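Local atomic coordinates of putative phosphosugar isomerase (Silicibacter pomeroyi DSS-3, PDB entry 3FJ1), a protein that is of unproven function but, as a protein with two SIS domains, probably binds phosphosugars or related carbohydrate derivatives and may act as an isomerase or aminotransferase. Residues Val57-Tyr60 with Leu61-Ala65; Ile107-Met110 with Thr111-Ala114; Val314-Tyr317 with Ser318-Glu321. One frame throughout, in Å; residues are numbered along the deposited sequence. Where two conformers were deposited one is given.

Contact 1 (Val57-Tyr60 with Leu61-Ala65); sequences VCTY and LSYAA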
ATOM      1  N   VAL A  57      -1.650  -0.351  11.077  1.00  8.63           N
ATOM      2  CA  VAL A  57      -2.474   0.367  12.026  1.00  7.50           C
ATOM      3  C   VAL A  57      -3.087   1.574  11.334  1.00  8.29           C
ATOM      4  O   VAL A  57      -4.269   1.866  11.468  1.00  7.94           O
ATOM      5  CB  VAL A  57      -1.700   0.793  13.263  1.00  8.25           C
ATOM      6  CG1 VAL A  57      -2.643   1.651  14.163  1.00  7.67           C
ATOM      7  CG2 VAL A  57      -1.150  -0.454  14.001  1.00  6.70           C
ATOM      8  N   CYS A  58      -2.262   2.304  10.601  1.00  8.60           N
ATOM      9  CA  CYS A  58      -2.738   3.486   9.871  1.00  8.26           C
ATOM     10  C   CYS A  58      -3.815   3.139   8.816  1.00  8.18           C
ATOM     11  O   CYS A  58      -4.810   3.848   8.672  1.00  8.34           O
ATOM     12  CB  CYS A  58      -1.577   4.227   9.274  1.00  9.67           C
ATOM     13  SG  CYS A  58      -0.641   5.187  10.515  1.00  9.27           S
ATOM     14  N   THR A  59      -3.643   2.026   8.121  1.00  8.26           N
ATOM     15  CA  THR A  59      -4.676   1.590   7.189  1.00  7.89           C
ATOM     16  C   THR A  59      -5.995   1.350   7.917  1.00  9.19           C
ATOM     17  O   THR A  59      -7.051   1.811   7.474  1.00  8.71           O
ATOM     18  CB  THR A  59      -4.241   0.326   6.450  1.00  7.13           C
ATOM     19  OG1 THR A  59      -3.036   0.608   5.721  1.00  7.26           O
ATOM     20  CG2 THR A  59      -5.366  -0.198   5.502  1.00  7.69           C
ATOM     21  N   TYR A  60      -5.930   0.636   9.038  1.00  9.18           N
ATOM     22  CA  TYR A  60      -7.080   0.396   9.911  1.00  9.05           C
ATOM     23  C   TYR A  60      -7.750   1.731  10.316  1.00  9.41           C
ATOM     24  O   TYR A  60      -8.946   1.931  10.101  1.00  8.87           O
ATOM     25  CB  TYR A  60      -6.591  -0.404  11.120  1.00  9.53           C
ATOM     26  CG  TYR A  60      -7.620  -1.082  11.993  1.00  9.62           C
ATOM     27  CD1 TYR A  60      -8.899  -0.590  12.157  1.00 10.11           C
ATOM     28  CD2 TYR A  60      -7.248  -2.176  12.773  1.00 10.41           C
ATOM     29  CE1 TYR A  60      -9.805  -1.202  13.029  1.00  9.81           C
ATOM     30  CE2 TYR A  60      -8.139  -2.767  13.642  1.00 10.39           C
ATOM     31  CZ  TYR A  60      -9.404  -2.290  13.761  1.00  9.39           C
ATOM     32  OH  TYR A  60     -10.255  -2.905  14.622  1.00  9.24           O
ATOM     33  N   LEU A  61      -6.951   2.668  10.814  1.00  8.90           N
ATOM     34  CA  LEU A  61      -7.459   3.949  11.238  1.00  8.75           C
ATOM     35  C   LEU A  61      -7.962   4.839  10.088  1.00  8.33           C
ATOM     36  O   LEU A  61      -8.841   5.661  10.334  1.00  9.14           O
ATOM     37  CB  LEU A  61      -6.429   4.674  12.083  1.00  8.03           C
ATOM     38  CG  LEU A  61      -6.020   3.963  13.397  1.00  8.22           C
ATOM     39  CD1 LEU A  61      -4.921   4.810  14.107  1.00  8.28           C
ATOM     40  CD2 LEU A  61      -7.224   3.683  14.305  1.00  8.89           C
ATOM     41  N   SER A  62      -7.455   4.633   8.868  1.00  8.68           N
ATOM     42  CA  SER A  62      -7.929   5.373   7.706  0.50  9.01           C
ATOM     43  C   SER A  62      -9.361   4.949   7.392  1.00  9.08           C
ATOM     44  O   SER A  62     -10.234   5.795   7.202  1.00  8.76           O
ATOM     45  CB  SER A  62      -7.012   5.171   6.504  0.50  9.77           C
ATOM     46  OG  SER A  62      -5.714   5.609   6.825  0.50 10.06           O
ATOM     47  N   TYR A  63      -9.625   3.644   7.365  1.00  9.00           N
ATOM     48  CA  TYR A  63     -11.012   3.176   7.197  1.00  9.10           C
ATOM     49  C   TYR A  63     -11.912   3.718   8.304  1.00  8.77           C
ATOM     50  O   TYR A  63     -13.017   4.214   8.030  1.00  7.47           O
ATOM     51  CB  TYR A  63     -11.102   1.651   7.187  1.00 10.47           C
ATOM     52  CG  TYR A  63     -10.806   1.089   5.837  1.00 10.90           C
ATOM     53  CD1 TYR A  63     -11.767   1.131   4.830  1.00 11.67           C
ATOM     54  CD2 TYR A  63      -9.550   0.561   5.542  1.00 11.12           C
ATOM     55  CE1 TYR A  63     -11.496   0.646   3.552  1.00 12.16           C
ATOM     56  CE2 TYR A  63      -9.269   0.032   4.267  1.00 12.05           C
ATOM     57  CZ  TYR A  63     -10.241   0.102   3.276  1.00 11.91           C
ATOM     58  OH  TYR A  63      -9.930  -0.381   2.014  1.00 12.67           O
ATOM     59  N   ALA A  64     -11.442   3.630   9.548  1.00  8.22           N
ATOM     60  CA  ALA A  64     -12.214   4.081  10.705  1.00  8.54           C
ATOM     61  C   ALA A  64     -12.538   5.569  10.592  1.00  8.53           C
ATOM     62  O   ALA A  64     -13.650   5.976  10.824  1.00  8.30           O
ATOM     63  CB  ALA A  64     -11.443   3.791  12.037  1.00  9.29           C
ATOM     64  N   ALA A  65     -11.564   6.400  10.230  1.00  8.76           N
ATOM     65  CA  ALA A  65     -11.836   7.856  10.125  1.00  9.02           C
ATOM     66  C   ALA A  65     -12.816   8.210   8.991  1.00  9.08           C
ATOM     67  O   ALA A  65     -13.668   9.102   9.101  1.00  9.10           O
ATOM     68  CB  ALA A  65     -10.571   8.607   9.936  1.00  8.64           C
TER

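Contact 2 (Ile107-Met110 with Thr111-Ala114); sequences IVAM and TRNA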
ATOM      1  N   ILE A 107      10.209   8.904  10.016  1.00 10.97           N
ATOM      2  CA  ILE A 107       8.904   9.184  10.633  1.00 11.04           C
ATOM      3  C   ILE A 107       8.938  10.531  11.387  1.00 10.81           C
ATOM      4  O   ILE A 107       7.998  11.316  11.313  1.00 10.63           O
ATOM      5  CB  ILE A 107       8.453   7.998  11.523  1.00 11.29           C
ATOM      6  CG1 ILE A 107       8.372   6.698  10.697  1.00 10.66           C
ATOM      7  CG2 ILE A 107       7.147   8.282  12.253  1.00 10.73           C
ATOM      8  CD1 ILE A 107       7.513   6.751   9.450  1.00 12.11           C
ATOM      9  N   VAL A 108      10.043  10.794  12.067  1.00 10.44           N
ATOM     10  CA  VAL A 108      10.244  12.044  12.792  1.00 10.27           C
ATOM     11  C   VAL A 108      10.286  13.217  11.806  1.00  9.74           C
ATOM     12  O   VAL A 108       9.638  14.255  12.034  1.00  9.77           O
ATOM     13  CB  VAL A 108      11.532  11.970  13.672  1.00 10.13           C
ATOM     14  CG1 VAL A 108      11.872  13.326  14.280  1.00 11.00           C
ATOM     15  CG2 VAL A 108      11.355  10.937  14.798  1.00  9.97           C
ATOM     16  N   ALA A 109      11.000  13.047  10.685  1.00 10.94           N
ATOM     17  CA  ALA A 109      11.135  14.104   9.681  1.00 10.49           C
ATOM     18  C   ALA A 109       9.810  14.465   9.018  1.00 10.57           C
ATOM     19  O   ALA A 109       9.527  15.635   8.819  1.00 10.63           O
ATOM     20  CB  ALA A 109      12.161  13.745   8.621  1.00 10.64           C
HETATM   21  N   MSE A 110       9.031  13.453   8.658  1.00 10.75           N
HETATM   22  CA  MSE A 110       7.767  13.667   8.001  1.00 10.31           C
HETATM   23  C   MSE A 110       6.793  14.340   8.977  1.00 10.16           C
HETATM   24  O   MSE A 110       6.077  15.298   8.603  1.00  9.88           O
HETATM   25  CB  MSE A 110       7.244  12.344   7.462  1.00 11.39           C
HETATM   26  CG  MSE A 110       6.006  12.441   6.623  1.00 11.91           C
HETATM   27 SE   MSE A 110       6.207  13.331   4.873  1.00 16.49          SE
HETATM   28  CE  MSE A 110       5.604  14.989   5.605  1.00  7.23           C
ATOM     29  N   THR A 111       6.789  13.869  10.212  1.00 10.08           N
ATOM     30  CA  THR A 111       5.927  14.445  11.240  1.00 10.20           C
ATOM     31  C   THR A 111       6.331  15.891  11.560  1.00 10.19           C
ATOM     32  O   THR A 111       5.466  16.752  11.671  1.00  9.45           O
ATOM     33  CB  THR A 111       5.869  13.579  12.504  1.00 10.64           C
ATOM     34  OG1 THR A 111       5.539  12.231  12.143  1.00 10.63           O
ATOM     35  CG2 THR A 111       4.841  14.148  13.488  1.00 10.73           C
ATOM     36  N   ARG A 112       7.632  16.155  11.603  1.00 10.62           N
ATOM     37  CA  ARG A 112       8.140  17.504  11.836  0.50 10.68           C
ATOM     38  C   ARG A 112       7.718  18.448  10.703  1.00 10.79           C
ATOM     39  O   ARG A 112       7.228  19.560  10.947  1.00 10.16           O
ATOM     40  CB  ARG A 112       9.676  17.500  11.977  0.50 11.02           C
ATOM     41  CG  ARG A 112      10.274  18.891  12.190  0.50 11.08           C
ATOM     42  CD  ARG A 112      11.786  18.865  12.462  0.50 11.45           C
ATOM     43  NE  ARG A 112      12.558  18.404  11.301  0.50 11.47           N
ATOM     44  CZ  ARG A 112      13.263  17.268  11.231  0.50 12.31           C
ATOM     45  NH1 ARG A 112      13.344  16.431  12.268  0.50 12.33           N
ATOM     46  NH2 ARG A 112      13.907  16.960  10.095  0.50 12.21           N
ATOM     47  N   ASN A 113       7.902  17.999   9.468  1.00 10.11           N
ATOM     48  CA  ASN A 113       7.552  18.786   8.284  1.00 10.47           C
ATOM     49  C   ASN A 113       6.060  19.044   8.202  1.00 10.04           C
ATOM     50  O   ASN A 113       5.616  20.135   7.792  1.00 10.48           O
ATOM     51  CB  ASN A 113       8.050  18.113   6.982  1.00 10.27           C
ATOM     52  CG  ASN A 113       9.538  18.414   6.692  1.00 10.80           C
ATOM     53  OD1 ASN A 113      10.296  18.833   7.595  1.00  9.97           O
ATOM     54  ND2 ASN A 113       9.967  18.177   5.443  1.00  9.65           N
ATOM     55  N   ALA A 114       5.284  18.025   8.543  1.00 10.45           N
ATOM     56  CA  ALA A 114       3.820  18.166   8.544  1.00 10.51           C
ATOM     57  C   ALA A 114       3.397  19.355   9.433  1.00 11.27           C
ATOM     58  O   ALA A 114       2.560  20.157   9.021  1.00 11.69           O
ATOM     59  CB  ALA A 114       3.166  16.884   9.006  1.00 10.70           C
TER

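Contact 3 (Val314-Tyr317 with Ser318-Glu321); sequences VSFY and SMVE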
ATOM      1  N   VAL A 314      -6.059 -10.977  17.177  1.00  7.29           N
ATOM      2  CA  VAL A 314      -5.615 -11.655  18.413  1.00  7.53           C
ATOM      3  C   VAL A 314      -5.732 -13.191  18.227  1.00  7.29           C
ATOM      4  O   VAL A 314      -4.799 -13.955  18.584  1.00  7.47           O
ATOM      5  CB  VAL A 314      -6.332 -11.134  19.674  1.00  6.81           C
ATOM      6  CG1 VAL A 314      -6.040 -12.048  20.876  1.00  7.36           C
ATOM      7  CG2 VAL A 314      -5.891  -9.643  19.989  1.00  5.82           C
ATOM      8  N   SER A 315      -6.849 -13.640  17.668  1.00  7.79           N
ATOM      9  CA  SER A 315      -7.015 -15.072  17.388  1.00  7.92           C
ATOM     10  C   SER A 315      -5.938 -15.563  16.397  1.00  8.66           C
ATOM     11  O   SER A 315      -5.376 -16.653  16.543  1.00  8.68           O
ATOM     12  CB  SER A 315      -8.415 -15.373  16.893  1.00  8.35           C
ATOM     13  OG  SER A 315      -9.378 -15.187  17.945  1.00  8.35           O
ATOM     14  N   PHE A 316      -5.661 -14.747  15.390  1.00  8.67           N
ATOM     15  CA  PHE A 316      -4.624 -15.095  14.421  1.00  8.92           C
ATOM     16  C   PHE A 316      -3.261 -15.233  15.098  1.00  8.91           C
ATOM     17  O   PHE A 316      -2.515 -16.181  14.814  1.00  8.39           O
ATOM     18  CB  PHE A 316      -4.549 -14.044  13.299  1.00  9.00           C
ATOM     19  CG  PHE A 316      -3.423 -14.294  12.321  1.00  9.21           C
ATOM     20  CD1 PHE A 316      -3.573 -15.182  11.299  1.00  9.72           C
ATOM     21  CD2 PHE A 316      -2.216 -13.637  12.439  1.00  9.39           C
ATOM     22  CE1 PHE A 316      -2.531 -15.410  10.406  1.00 10.08           C
ATOM     23  CE2 PHE A 316      -1.180 -13.879  11.564  1.00 10.00           C
ATOM     24  CZ  PHE A 316      -1.335 -14.746  10.556  1.00  9.48           C
ATOM     25  N   TYR A 317      -2.915 -14.257  15.938  1.00  8.51           N
ATOM     26  CA  TYR A 317      -1.630 -14.265  16.645  1.00  9.24           C
ATOM     27  C   TYR A 317      -1.466 -15.557  17.444  1.00  9.43           C
ATOM     28  O   TYR A 317      -0.408 -16.192  17.465  1.00  8.72           O
ATOM     29  CB  TYR A 317      -1.522 -13.080  17.609  1.00  9.55           C
ATOM     30  CG  TYR A 317      -1.380 -11.681  17.000  1.00  9.37           C
ATOM     31  CD1 TYR A 317      -0.681 -11.453  15.812  1.00  9.18           C
ATOM     32  CD2 TYR A 317      -1.861 -10.575  17.693  1.00  9.22           C
ATOM     33  CE1 TYR A 317      -0.523 -10.154  15.307  1.00  9.38           C
ATOM     34  CE2 TYR A 317      -1.707  -9.276  17.190  1.00  9.05           C
ATOM     35  CZ  TYR A 317      -1.032  -9.080  16.010  1.00  9.61           C
ATOM     36  OH  TYR A 317      -0.900  -7.773  15.537  1.00 10.26           O
ATOM     37  N   SER A 318      -2.549 -15.904  18.126  1.00  9.56           N
ATOM     38  CA  SER A 318      -2.644 -17.114  18.923  1.00 10.94           C
ATOM     39  C   SER A 318      -2.451 -18.366  18.043  1.00 10.71           C
ATOM     40  O   SER A 318      -1.694 -19.250  18.404  1.00 10.07           O
ATOM     41  CB  SER A 318      -3.990 -17.133  19.657  1.00 10.63           C
ATOM     42  OG  SER A 318      -4.137 -18.335  20.397  1.00 12.12           O
HETATM   43  N   MSE A 319      -3.101 -18.421  16.881  1.00 10.55           N
HETATM   44  CA  MSE A 319      -2.899 -19.533  15.931  1.00 10.52           C
HETATM   45  C   MSE A 319      -1.418 -19.659  15.511  1.00 10.18           C
HETATM   46  O   MSE A 319      -0.810 -20.756  15.590  1.00  9.53           O
HETATM   47  CB  MSE A 319      -3.803 -19.388  14.713  1.00 10.74           C
HETATM   48  CG  MSE A 319      -3.760 -20.525  13.698  1.00 11.44           C
HETATM   49 SE   MSE A 319      -2.218 -20.425  12.496  1.00 13.06          SE
HETATM   50  CE  MSE A 319      -2.875 -18.945  11.368  1.00 12.18           C
ATOM     51  N   VAL A 320      -0.819 -18.519  15.139  1.00 10.33           N
ATOM     52  CA  VAL A 320       0.594 -18.496  14.684  1.00 10.09           C
ATOM     53  C   VAL A 320       1.545 -18.953  15.798  1.00 10.41           C
ATOM     54  O   VAL A 320       2.441 -19.758  15.560  1.00 10.68           O
ATOM     55  CB  VAL A 320       0.986 -17.111  14.143  1.00  9.76           C
ATOM     56  CG1 VAL A 320       2.518 -16.982  13.904  1.00 10.21           C
ATOM     57  CG2 VAL A 320       0.201 -16.805  12.817  1.00  9.97           C
ATOM     58  N   GLU A 321       1.336 -18.483  17.018  1.00 10.83           N
ATOM     59  CA  GLU A 321       2.215 -18.898  18.118  1.00 11.20           C
ATOM     60  C   GLU A 321       2.091 -20.411  18.339  1.00 10.96           C
ATOM     61  O   GLU A 321       3.103 -21.095  18.554  1.00 11.66           O
ATOM     62  CB  GLU A 321       1.909 -18.104  19.384  1.00 11.54           C
ATOM     63  CG  GLU A 321       2.926 -18.290  20.504  1.00 11.58           C
ATOM     64  CD  GLU A 321       2.825 -19.601  21.259  1.00 11.35           C
ATOM     65  OE1 GLU A 321       1.702 -20.188  21.412  1.00 11.24           O
ATOM     66  OE2 GLU A 321       3.901 -20.030  21.765  1.00 11.73           O
TER

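Contact 1 (Val57-Tyr60 with Leu61-Ala65)
Ser62 and Cys58 meet one turn apart on helix 53-69, the crossover helix of the beta-alpha-beta unit that links parallel strands 45-49 and 73-75 of the first SIS domain. The polar part of the contact centres on Cys58 O. Ser62 N donates to it at 2.8 Å with an N-H...O angle of 140°, and in the conformer described here Ser62 OG also donates, at 2.7 Å from well above the carbonyl plane. In that conformer OG turns back because it lies beside its own backbone N, chi1 -59°. Neighbouring i to i+4 bonds are straighter: Tyr63 N to Thr59 O reaches 170°, while the extra bond from Ser62 N to Thr59 O is weak.

The apolar part runs along two flanks. The side chains of Val57 and Leu61 run alongside each other in the same direction, as do those of Thr59 and Tyr63, whose CG2 and CE2 are 4.1 Å apart. Beyond the helix, Val57 packs on Phe156 of helix 153-171, and the Tyr60 hydroxyl is hydrogen-bonded to Leu306 O. Tyr63 reaches Ser79 of the second subunit. On the Val57 flank, the methyls CG1 of Val57 and CD1 of Leu61 approach to 3.9 Å.

Contact 2 (Ile107-Met110 with Thr111-Ala114)
Thr111 sends both its hydroxyl and its amide back one turn, gripping Ile107 O twice. OG1 donates at 2.8 Å and Thr111 N at 3.0 Å, and they approach from opposite faces of the carbonyl plane. The torsion that sets OG1 beside the backbone N, chi1 -52°, brings the hydroxyl over this acceptor. Replacing Thr111 by a valine would probably leave Ile107 O with the amide alone and put a methyl where a buried hydroxyl finds its acceptor. The next three carbonyls each accept the amide four residues on, Val108 O from Arg112 N at 2.8 Å.

Asn113 ND2 donates outside the turn, to Asp85 OD1, while its CB lies across the end of Met110, a selenomethionine, with CE 4.2 Å away. In one of its two conformers, exposed Arg112 bends at chi3 (66°) and lays one guanidinium face over Ala109 CA, 3.8 Å from its plane. Within helix 105-116, which crosses between strands 93-99 and 120-125, the chemistry implies a division: the Thr111 hydroxyl and the backbone N-H groups of 111-114 each have a definite acceptor, and Asn113 ND2 has one in Asp85, whereas the charged group, in that conformer, meets this turn through apolar contacts.

Contact 3 (Val314-Tyr317 with Ser318-Glu321)
Phe316 packs against Met319 and Val320, three and four residues further along helix 308-326, and the key feature is a CH-pi contact within a buried turn of this helix of the second SIS domain. From CB, the side chain leaves with CG anti to the backbone N, chi1 176°, which leans the ring forward, toward the following turn. CB itself starts on a bond that heads away from residues 318-321, so the contact is made further out. CD1 is the first ring atom on one side to meet a partner: the selenomethionine methyl, Met319 CE, at 3.8 Å. CE1 comes slightly nearer to the same methyl, which approaches the ring obliquely. On the other side, CD2 lies 4.0 Å from Val320 CG2, and CE2 closes on that methyl to 3.5 Å. At the tip, CZ is closest, 3.4 Å from Val320 CG2.

The evidence for a CH-pi contact is that CG2 stands over one face, 25° off the ring normal and displaced toward the rim. Met319 reaches the ring because its chain bends at both chi2 (-80°) and chi3, turning CE back toward Phe316.

Four regular i to i+4 backbone bonds underlie this packing, among them Val320 N to Phe316 O at 2.9 Å. The other faces of the helix are tied elsewhere: Tyr317 OH bonds Glu222 OE2, Ser318 OG bonds Ile193 O, and Glu321 OE2 bonds Thr7 OG1. Helix 217-231 also covers Val320 through Phe227. The same Val320 methyl, CG2, that sits over the ring also touches Phe316 O, at 3.4 Å.

In the fold
From the N terminus, the chain passes helix 8-41 and strand 45-49 before contact 1, then reaches contact 2 and, near the end of the modelled chain, contact 3. Each lies within a single helix, so none closes a loop; the three follow in series without nesting or crossing. Contacts 1 and 2 belong to two different beta-alpha-beta crossovers of the first parallel sheet, their centres about 19 Å apart. Contact 3 lies in the second SIS domain, on the other side of the chain's centre from contact 2, about 33 Å between centres. Helix 153-171 links the domains: Phe156 touches both Val57 of contact 1 and Tyr317 of contact 3.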